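Prolyl 4-hydroxylase (Phytophthora capsici LT1534, PDB 6IUQ) probably hydroxylates proline residues at carbon 4, as an iron(II)- and 2-oxoglutarate-dependent dioxygenase built on a double-stranded beta-helix core. Local coordinates at residues 32-37 / 207-213; 151-155 / 282-286; 184-190 / 213-219. All blocks are in the same frame, centred on the assembly; numbering follows the deposited sequence.

Interaction 1: 32-37 / 207-213; sequences LDDKGY and LFQSDWM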
loop_
_atom_site.group_PDB
_atom_site.type_symbol
_atom_site.label_atom_id
_atom_site.label_comp_id
_atom_site.label_asym_id
_atom_site.label_seq_id
_atom_site.Cartn_x
_atom_site.Cartn_y
_atom_site.Cartn_z
ATOM N N LEU A 32 11.416 -6.523 0.443
ATOM C CA LEU A 32 10.509 -5.655 -0.288
ATOM C C LEU A 32 10.693 -5.875 -1.781
ATOM O O LEU A 32 9.732 -6.082 -2.529
ATOM C CB LEU A 32 10.757 -4.191 0.083
ATOM C CG LEU A 32 10.113 -3.155 -0.838
ATOM C CD1 LEU A 32 8.589 -3.280 -0.783
ATOM C CD2 LEU A 32 10.564 -1.734 -0.464
ATOM N N ASP A 33 11.943 -5.866 -2.208
ATOM C CA ASP A 33 12.254 -6.051 -3.608
ATOM C C ASP A 33 11.906 -7.450 -4.132
ATOM O O ASP A 33 11.459 -7.601 -5.265
ATOM C CB ASP A 33 13.725 -5.783 -3.847
ATOM C CG ASP A 33 14.061 -5.745 -5.308
ATOM O OD1 ASP A 33 13.416 -4.956 -6.037
ATOM O OD2 ASP A 33 14.954 -6.510 -5.725
ATOM N N ASP A 34 12.113 -8.475 -3.313
ATOM C CA ASP A 34 11.865 -9.847 -3.746
ATOM C C ASP A 34 10.377 -10.217 -3.635
ATOM O O ASP A 34 9.732 -10.568 -4.634
ATOM C CB ASP A 34 12.727 -10.819 -2.930
ATOM C CG ASP A 34 12.326 -12.276 -3.125
ATOM O OD1 ASP A 34 12.021 -12.656 -4.271
ATOM O OD2 ASP A 34 12.311 -13.041 -2.131
ATOM N N LYS A 35 9.831 -10.113 -2.429
ATOM C CA LYS A 35 8.466 -10.544 -2.168
ATOM C C LYS A 35 7.412 -9.508 -2.586
ATOM O O LYS A 35 6.272 -9.857 -2.843
ATOM C CB LYS A 35 8.305 -10.892 -0.675
ATOM C CG LYS A 35 9.252 -11.987 -0.236
ATOM C CD LYS A 35 8.537 -13.100 0.500
ATOM C CE LYS A 35 9.134 -14.469 0.141
ATOM N NZ LYS A 35 8.099 -15.477 -0.283
ATOM N N GLY A 36 7.797 -8.240 -2.658
ATOM C CA GLY A 36 6.873 -7.202 -3.079
ATOM C C GLY A 36 6.348 -6.393 -1.909
ATOM O O GLY A 36 5.792 -5.319 -2.085
ATOM N N TYR A 37 6.551 -6.909 -0.703
ATOM C CA TYR A 37 6.093 -6.267 0.511
ATOM C C TYR A 37 6.999 -6.655 1.646
ATOM O O TYR A 37 7.680 -7.673 1.577
ATOM C CB TYR A 37 4.683 -6.699 0.857
ATOM C CG TYR A 37 4.639 -8.148 1.303
ATOM C CD1 TYR A 37 4.580 -9.168 0.370
ATOM C CD2 TYR A 37 4.678 -8.490 2.646
ATOM C CE1 TYR A 37 4.549 -10.469 0.747
ATOM C CE2 TYR A 37 4.652 -9.816 3.040
ATOM C CZ TYR A 37 4.590 -10.797 2.083
ATOM O OH TYR A 37 4.552 -12.123 2.448
ATOM N N LEU A 207 5.591 -1.904 4.050
ATOM C CA LEU A 207 6.094 -1.323 2.820
ATOM C C LEU A 207 5.704 -2.278 1.742
ATOM O O LEU A 207 5.846 -3.495 1.935
ATOM C CB LEU A 207 7.611 -1.156 2.811
ATOM C CG LEU A 207 8.283 -0.437 3.978
ATOM C CD1 LEU A 207 9.768 -0.399 3.759
ATOM C CD2 LEU A 207 7.728 0.966 4.152
ATOM N N PHE A 208 5.200 -1.750 0.626
ATOM C CA PHE A 208 5.007 -2.584 -0.540
ATOM C C PHE A 208 5.144 -1.810 -1.864
ATOM O O PHE A 208 5.244 -0.590 -1.881
ATOM C CB PHE A 208 3.665 -3.336 -0.428
ATOM C CG PHE A 208 2.423 -2.472 -0.343
ATOM C CD1 PHE A 208 1.858 -1.916 -1.490
ATOM C CD2 PHE A 208 1.731 -2.347 0.851
ATOM C CE1 PHE A 208 0.668 -1.169 -1.421
ATOM C CE2 PHE A 208 0.546 -1.604 0.921
ATOM C CZ PHE A 208 0.005 -1.023 -0.232
ATOM N N GLN A 209 5.203 -2.545 -2.965
ATOM C CA GLN A 209 5.377 -1.951 -4.289
ATOM C C GLN A 209 4.086 -1.286 -4.760
ATOM O O GLN A 209 3.077 -1.951 -4.918
ATOM C CB GLN A 209 5.805 -3.021 -5.293
ATOM C CG GLN A 209 6.993 -3.880 -4.812
ATOM C CD GLN A 209 8.336 -3.179 -5.019
ATOM O OE1 GLN A 209 8.411 -2.130 -5.674
ATOM N NE2 GLN A 209 9.397 -3.737 -4.438
ATOM N N SER A 210 4.104 0.020 -4.983
ATOM C CA SER A 210 2.893 0.689 -5.428
ATOM C C SER A 210 2.446 0.190 -6.817
ATOM O O SER A 210 1.239 0.054 -7.056
ATOM C CB SER A 210 3.086 2.204 -5.429
ATOM O OG SER A 210 3.599 2.637 -4.157
ATOM N N ASP A 211 3.394 -0.113 -7.716
ATOM C CA ASP A 211 3.019 -0.490 -9.082
ATOM C C ASP A 211 2.914 -1.993 -9.357
ATOM O O ASP A 211 2.479 -2.371 -10.447
ATOM C CB ASP A 211 3.974 0.124 -10.102
ATOM C CG ASP A 211 5.419 -0.098 -9.755
ATOM O OD1 ASP A 211 5.711 -0.521 -8.611
ATOM O OD2 ASP A 211 6.268 0.165 -10.626
ATOM N N TRP A 212 3.276 -2.861 -8.418
ATOM C CA TRP A 212 2.965 -4.275 -8.649
ATOM C C TRP A 212 2.552 -5.094 -7.439
ATOM O O TRP A 212 2.766 -6.303 -7.427
ATOM C CB TRP A 212 4.130 -4.994 -9.343
ATOM C CG TRP A 212 5.531 -4.871 -8.812
ATOM C CD1 TRP A 212 6.455 -3.909 -9.152
ATOM C CD2 TRP A 212 6.217 -5.790 -7.947
ATOM N NE1 TRP A 212 7.648 -4.156 -8.522
ATOM C CE2 TRP A 212 7.535 -5.300 -7.777
ATOM C CE3 TRP A 212 5.840 -6.958 -7.274
ATOM C CZ2 TRP A 212 8.488 -5.952 -6.977
ATOM C CZ3 TRP A 212 6.787 -7.610 -6.486
ATOM C CH2 TRP A 212 8.100 -7.101 -6.342
HETATM N N MSE A 213 1.946 -4.460 -6.438
HETATM C CA MSE A 213 1.347 -5.203 -5.337
HETATM C C MSE A 213 -0.164 -4.977 -5.228
HETATM O O MSE A 213 -0.624 -3.942 -4.741
HETATM C CB MSE A 213 2.023 -4.839 -4.013
HETATM C CG MSE A 213 1.448 -5.553 -2.821
HETATM SE SE MSE A 213 1.511 -7.521 -3.000
HETATM C CE MSE A 213 3.419 -7.764 -3.310
#
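Gln209 reaches from the end of strand 204-209 to the C-terminal turn of helix 26-35, where the chain leaves the helix to form strand 37-40 at the margin of the larger sheet of the double-stranded beta-helix. Its CB lies against Gly36 O. With CG placed beside the backbone N (chi1 -50°), CG packs on Gly36 and also lies over one face of the Trp212 indole, 3.3 Å above the plane toward its rim. The chain then bends at chi2, turning the amide to the helix end: NE2 donates to Leu32 O at 3.0 Å, with the acceptor in the amide plane but the donor well above the plane of the carbonyl. The far corner of the amide is held as well, OE1 by Lys167, while NE2 also meets Tyr130 OH. The CD1 branch of Leu32 lies 3.7 Å from Phe208 CA.

Gly36, the first residue past the helix, has positive phi, and its bare CA receives Trp212 CZ3 at 3.4 Å and the selenomethionine methyl Met213 CE at 3.5 Å. Its carbonyl accepts from Gln209 N at 3.0 Å. Next to this bond Tyr37 and Phe208 form an antiparallel non-hydrogen-bonded pair, with Tyr37 CB 3.7 Å from Phe208 CB. The six-membered rim of the indole meets the last turn of the helix: Trp212 CH2 is 3.6 Å from Asp33 O, which lies in the ring plane at its edge.

Interaction 2: 151-155 / 282-286; sequences GCFPC and SLMEC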
loop_
_atom_site.group_PDB
_atom_site.type_symbol
_atom_site.label_atom_id
_atom_site.label_comp_id
_atom_site.label_asym_id
_atom_site.label_seq_id
_atom_site.Cartn_x
_atom_site.Cartn_y
_atom_site.Cartn_z
ATOM N N GLY A 151 -18.140 -0.127 4.470
ATOM C CA GLY A 151 -17.752 0.817 3.424
ATOM C C GLY A 151 -17.315 0.185 2.103
ATOM O O GLY A 151 -17.581 -0.996 1.851
ATOM N N CYS A 152 -16.643 0.968 1.255
ATOM C CA CYS A 152 -16.187 0.484 -0.060
ATOM C C CYS A 152 -14.653 0.450 -0.189
ATOM O O CYS A 152 -13.998 1.484 -0.115
ATOM C CB CYS A 152 -16.777 1.350 -1.185
ATOM S SG CYS A 152 -16.310 0.830 -2.874
ATOM N N PHE A 153 -14.096 -0.741 -0.399
ATOM C CA PHE A 153 -12.649 -0.913 -0.530
ATOM C C PHE A 153 -12.304 -1.827 -1.702
ATOM O O PHE A 153 -12.096 -3.026 -1.535
ATOM C CB PHE A 153 -12.049 -1.490 0.755
ATOM C CG PHE A 153 -12.592 -0.877 2.013
ATOM C CD1 PHE A 153 -12.054 0.296 2.515
ATOM C CD2 PHE A 153 -13.631 -1.491 2.705
ATOM C CE1 PHE A 153 -12.551 0.860 3.689
ATOM C CE2 PHE A 153 -14.129 -0.938 3.876
ATOM C CZ PHE A 153 -13.588 0.239 4.368
ATOM N N PRO A 154 -12.237 -1.268 -2.904
ATOM C CA PRO A 154 -11.988 -2.185 -4.016
ATOM C C PRO A 154 -10.562 -2.730 -4.035
ATOM O O PRO A 154 -9.654 -2.150 -3.410
ATOM C CB PRO A 154 -12.286 -1.329 -5.254
ATOM C CG PRO A 154 -12.257 0.066 -4.792
ATOM C CD PRO A 154 -12.608 0.081 -3.344
ATOM N N CYS A 155 -10.378 -3.874 -4.697
ATOM C CA CYS A 155 -9.033 -4.379 -4.991
ATOM C C CYS A 155 -8.352 -3.385 -5.891
ATOM O O CYS A 155 -8.980 -2.905 -6.836
ATOM C CB CYS A 155 -9.079 -5.737 -5.684
ATOM S SG CYS A 155 -9.752 -7.059 -4.694
ATOM N N SER A 282 -15.317 -7.700 -3.293
ATOM C CA SER A 282 -15.119 -6.354 -2.754
ATOM C C SER A 282 -16.230 -5.445 -3.244
ATOM O O SER A 282 -16.745 -4.646 -2.483
ATOM C CB SER A 282 -13.755 -5.781 -3.142
ATOM O OG SER A 282 -12.731 -6.312 -2.321
ATOM N N LEU A 283 -16.626 -5.579 -4.507
ATOM C CA LEU A 283 -17.681 -4.714 -5.029
ATOM C C LEU A 283 -19.038 -5.027 -4.376
ATOM O O LEU A 283 -19.874 -4.140 -4.258
ATOM C CB LEU A 283 -17.776 -4.827 -6.555
ATOM C CG LEU A 283 -16.644 -4.155 -7.343
ATOM C CD1 LEU A 283 -16.425 -4.825 -8.689
ATOM C CD2 LEU A 283 -16.900 -2.677 -7.525
HETATM N N MSE A 284 -19.250 -6.274 -3.945
HETATM C CA MSE A 284 -20.471 -6.630 -3.213
HETATM C C MSE A 284 -20.577 -5.875 -1.884
HETATM O O MSE A 284 -21.659 -5.419 -1.525
HETATM C CB MSE A 284 -20.547 -8.136 -2.966
HETATM C CG MSE A 284 -20.763 -8.956 -4.233
HETATM SE SE MSE A 284 -22.176 -8.226 -5.407
HETATM C CE MSE A 284 -21.147 -7.183 -6.720
ATOM N N GLU A 285 -19.459 -5.739 -1.166
ATOM C CA GLU A 285 -19.403 -4.928 0.055
ATOM C C GLU A 285 -19.711 -3.452 -0.248
ATOM O O GLU A 285 -20.456 -2.807 0.483
ATOM C CB GLU A 285 -18.035 -5.053 0.727
ATOM C CG GLU A 285 -17.738 -6.422 1.339
ATOM C CD GLU A 285 -16.241 -6.639 1.606
ATOM O OE1 GLU A 285 -15.463 -5.649 1.537
ATOM O OE2 GLU A 285 -15.843 -7.798 1.874
ATOM N N CYS A 286 -19.149 -2.932 -1.337
ATOM C CA CYS A 286 -19.484 -1.590 -1.821
ATOM C C CYS A 286 -20.987 -1.437 -2.059
ATOM O O CYS A 286 -21.567 -0.386 -1.749
ATOM C CB CYS A 286 -18.725 -1.266 -3.115
ATOM S SG CYS A 286 -16.922 -1.123 -2.931
HETATM O O HOH W 1 -15.153 -3.202 -0.416
#
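The irregular chain of 151-155 runs past one side of helix 276-287, with Cys152 and Cys286 at a CA-CA distance of 4.3 Å and Pro154 facing Ser282 one helical turn earlier. Between the first pair lies a disulfide, Cys152 SG to Cys286 SG at 2.0 Å, with a torsion of 76° about the sulfur-sulfur bond. The two half-cystines start out differently: SG of Cys152 stands opposite its own backbone N (chi1 -179°), whereas that of Cys286 lies beside its N and opposite the carbonyl carbon. The covalent link ties the helix to the loop between strands 139-146 and 166-173 of the double-stranded beta-helix; His156 and Asp158, two of the iron ligands, follow in the same loop. Ser282 meets this loop with its CB near Pro154 CA, and its OG makes a weak hydrogen bond of 3.4 Å to Phe153 O; that hydroxyl also has Arg216 as a partner. Cys155, a thiol outside the disulfide, brings its SG to 3.9 Å from Ser282 OG. A water sits between the two backbones, accepting from Phe153 N at 2.7 Å and donating to Ser282 O at 3.0 Å. Its other proton goes to the carboxylate of Glu285, whose OE1 is 3.1 Å away.

Interaction 3: 184-190 / 213-219; sequences GEVQLFP and MLHRVLP. With FE2 (Fe (II) ion), chain C.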
loop_
_atom_site.group_PDB
_atom_site.type_symbol
_atom_site.label_atom_id
_atom_site.label_comp_id
_atom_site.label_asym_id
_atom_site.label_seq_id
_atom_site.Cartn_x
_atom_site.Cartn_y
_atom_site.Cartn_z
ATOM N N GLY A 184 -10.160 -4.351 9.632
ATOM C CA GLY A 184 -9.260 -3.327 9.140
ATOM C C GLY A 184 -7.899 -3.796 8.638
ATOM O O GLY A 184 -7.022 -2.962 8.382
ATOM N N GLU A 185 -7.712 -5.110 8.492
ATOM C CA GLU A 185 -6.464 -5.631 7.946
ATOM C C GLU A 185 -6.287 -5.220 6.490
ATOM O O GLU A 185 -7.266 -4.974 5.762
ATOM C CB GLU A 185 -6.395 -7.161 8.028
ATOM C CG GLU A 185 -6.581 -7.772 9.410
ATOM C CD GLU A 185 -8.010 -8.228 9.664
ATOM O OE1 GLU A 185 -8.946 -7.612 9.103
ATOM O OE2 GLU A 185 -8.195 -9.205 10.428
ATOM N N VAL A 186 -5.030 -5.147 6.072
ATOM C CA VAL A 186 -4.730 -5.002 4.667
ATOM C C VAL A 186 -4.436 -6.403 4.165
ATOM O O VAL A 186 -3.688 -7.150 4.798
ATOM C CB VAL A 186 -3.556 -4.028 4.400
ATOM C CG1 VAL A 186 -2.295 -4.475 5.109
ATOM C CG2 VAL A 186 -3.308 -3.865 2.885
ATOM N N GLN A 187 -5.106 -6.784 3.077
ATOM C CA GLN A 187 -4.878 -8.077 2.450
ATOM C C GLN A 187 -4.073 -7.851 1.183
ATOM O O GLN A 187 -4.496 -7.110 0.288
ATOM C CB GLN A 187 -6.201 -8.795 2.141
ATOM C CG GLN A 187 -6.038 -10.230 1.629
ATOM C CD GLN A 187 -7.358 -11.017 1.617
ATOM O OE1 GLN A 187 -8.370 -10.558 1.102
ATOM N NE2 GLN A 187 -7.343 -12.193 2.212
ATOM N N LEU A 188 -2.897 -8.473 1.134
ATOM C CA LEU A 188 -1.989 -8.369 0.009
ATOM C C LEU A 188 -2.159 -9.579 -0.879
ATOM O O LEU A 188 -2.412 -10.679 -0.383
ATOM C CB LEU A 188 -0.529 -8.278 0.481
ATOM C CG LEU A 188 -0.208 -7.263 1.584
ATOM C CD1 LEU A 188 1.220 -7.475 2.099
ATOM C CD2 LEU A 188 -0.395 -5.840 1.098
ATOM N N PHE A 189 -2.011 -9.377 -2.188
ATOM C CA PHE A 189 -2.067 -10.483 -3.141
ATOM C C PHE A 189 -0.805 -10.539 -3.991
ATOM O O PHE A 189 -0.832 -10.136 -5.153
ATOM C CB PHE A 189 -3.285 -10.357 -4.072
ATOM C CG PHE A 189 -4.607 -10.413 -3.369
ATOM C CD1 PHE A 189 -5.159 -11.629 -2.990
ATOM C CD2 PHE A 189 -5.317 -9.246 -3.104
ATOM C CE1 PHE A 189 -6.411 -11.691 -2.343
ATOM C CE2 PHE A 189 -6.568 -9.295 -2.458
ATOM C CZ PHE A 189 -7.108 -10.526 -2.073
ATOM N N PRO A 190 0.307 -11.011 -3.415
ATOM C CA PRO A 190 1.492 -11.237 -4.258
ATOM C C PRO A 190 1.062 -12.125 -5.430
ATOM O O PRO A 190 0.450 -13.170 -5.184
ATOM C CB PRO A 190 2.484 -11.953 -3.321
ATOM C CG PRO A 190 1.963 -11.712 -1.945
ATOM C CD PRO A 190 0.485 -11.501 -2.036
HETATM N N MSE A 213 1.946 -4.460 -6.438
HETATM C CA MSE A 213 1.347 -5.203 -5.337
HETATM C C MSE A 213 -0.164 -4.977 -5.228
HETATM O O MSE A 213 -0.624 -3.942 -4.741
HETATM C CB MSE A 213 2.023 -4.839 -4.013
HETATM C CG MSE A 213 1.448 -5.553 -2.821
HETATM SE SE MSE A 213 1.511 -7.521 -3.000
HETATM C CE MSE A 213 3.419 -7.764 -3.310
ATOM N N LEU A 214 -0.932 -5.965 -5.665
ATOM C CA LEU A 214 -2.391 -5.907 -5.567
ATOM C C LEU A 214 -2.793 -6.003 -4.098
ATOM O O LEU A 214 -2.199 -6.778 -3.333
ATOM C CB LEU A 214 -3.043 -7.035 -6.397
ATOM C CG LEU A 214 -4.579 -7.070 -6.398
ATOM C CD1 LEU A 214 -5.155 -5.899 -7.181
ATOM C CD2 LEU A 214 -5.124 -8.396 -6.921
ATOM N N HIS A 215 -3.771 -5.205 -3.677
ATOM C CA HIS A 215 -4.219 -5.266 -2.278
ATOM C C HIS A 215 -5.615 -4.704 -2.117
ATOM O O HIS A 215 -6.177 -4.130 -3.041
ATOM C CB HIS A 215 -3.260 -4.513 -1.342
ATOM C CG HIS A 215 -3.148 -3.048 -1.639
ATOM N ND1 HIS A 215 -2.425 -2.559 -2.703
ATOM C CD2 HIS A 215 -3.680 -1.970 -1.015
ATOM C CE1 HIS A 215 -2.498 -1.240 -2.713
ATOM N NE2 HIS A 215 -3.268 -0.854 -1.707
ATOM N N ARG A 216 -6.175 -4.914 -0.935
ATOM C CA ARG A 216 -7.414 -4.280 -0.531
ATOM C C ARG A 216 -7.380 -4.174 0.976
ATOM O O ARG A 216 -6.589 -4.853 1.656
ATOM C CB ARG A 216 -8.645 -5.083 -0.990
ATOM C CG ARG A 216 -8.810 -6.439 -0.273
ATOM C CD ARG A 216 -10.002 -7.233 -0.803
ATOM N NE ARG A 216 -9.988 -8.635 -0.341
ATOM C CZ ARG A 216 -10.782 -9.601 -0.814
ATOM N NH1 ARG A 216 -11.679 -9.346 -1.776
ATOM N NH2 ARG A 216 -10.683 -10.827 -0.327
ATOM N N VAL A 217 -8.255 -3.327 1.500
ATOM C CA VAL A 217 -8.440 -3.201 2.931
ATOM C C VAL A 217 -9.724 -3.937 3.327
ATOM O O VAL A 217 -10.751 -3.786 2.676
ATOM C CB VAL A 217 -8.484 -1.709 3.330
ATOM C CG1 VAL A 217 -8.829 -1.545 4.782
ATOM C CG2 VAL A 217 -7.130 -1.027 3.024
ATOM N N LEU A 218 -9.662 -4.757 4.376
ATOM C CA LEU A 218 -10.854 -5.463 4.862
ATOM C C LEU A 218 -11.685 -4.531 5.748
ATOM O O LEU A 218 -11.159 -3.549 6.282
ATOM C CB LEU A 218 -10.466 -6.743 5.619
ATOM C CG LEU A 218 -9.613 -7.691 4.765
ATOM C CD1 LEU A 218 -9.367 -9.005 5.456
ATOM C CD2 LEU A 218 -10.288 -7.930 3.418
ATOM N N PRO A 219 -12.998 -4.807 5.864
ATOM C CA PRO A 219 -13.890 -3.966 6.672
ATOM C C PRO A 219 -13.441 -3.887 8.114
ATOM O O PRO A 219 -13.014 -4.885 8.694
ATOM C CB PRO A 219 -15.244 -4.677 6.581
ATOM C CG PRO A 219 -15.180 -5.470 5.301
ATOM C CD PRO A 219 -13.730 -5.883 5.165
HETATM FE FE FE2 C . -4.145 1.271 -1.366
HETATM O O HOH W 2 0.155 -8.160 -6.640
#
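His215 and Arg216 both carry CG between their backbone N and carbonyl carbon (chi1 62° and 68°), yet being neighbours on a strand they project to opposite faces of the sheet: the imidazole toward the iron, the guanidinium alongside Gln187. Gln187 holds CG opposite its own N, and its extended chain runs beside that of Arg216, so that amide and guanidinium come nearly coplanar. OE1 of Gln187 is gripped side-on, by Arg216 NE at 2.9 Å and by Arg216 NH2 at 2.7 Å. Phe189 completes this cluster, its CZ over one face of the guanidinium, 3.6 Å above the plane, while Arg216 NE lies at the edge of the phenyl ring; the two planes stand 71° apart. Leu214 CD2 packs 3.9 Å from Phe189 CD2.

On the other face His215 NE2 binds the iron(II) ion at 2.3 Å, and its ND1 donates almost straight to Met213 O at 3.1 Å, in the ring plane. This second bond should fix the rotation of the ring. Leu188 CD2 lies against His215 CB, and Val186 CG2 is 4.3 Å from the same CB. His156 and Asp158 supply the other protein ligands, giving the two-histidine, one-carboxylate iron site of 2-oxoglutarate oxygenases.

The two backbones form an antiparallel ladder in which Gln187 and Arg216 are a hydrogen-bonded pair, continued by Leu218 N to Glu185 O at 2.8 Å. Strands 186-189 and 214-217 belong to the smaller sheet of the double-stranded beta-helix, with strand 196-198 beyond 186-189. Helix 276-287 touches the face bearing Phe189 and Arg216, and Tyr37 of strand 37-40 packs on Leu188 and Pro190.

Overall arrangement
Interaction 1 is buried; interaction 3, nearest the chain centre, is partly buried but has no fully exposed residue; interaction 2 is partly buried and farther out. Interactions 1 and 3 share Met213 as the chain passes from strand 204-209 of the larger sheet to strand 214-217 of the smaller; Phe208 packs on the iron ligand His215, and Tyr37 on Leu188. Interaction 2 meets interaction 3 through Ser282 and Arg216 and through Phe153 against Val217, but does not touch interaction 1. The chemistry differs: a helix end met by an amide, an indole and a methyl in interaction 1, a covalent, water-bridged loop-helix link in interaction 2, a strand ladder with metal ligation in interaction 3.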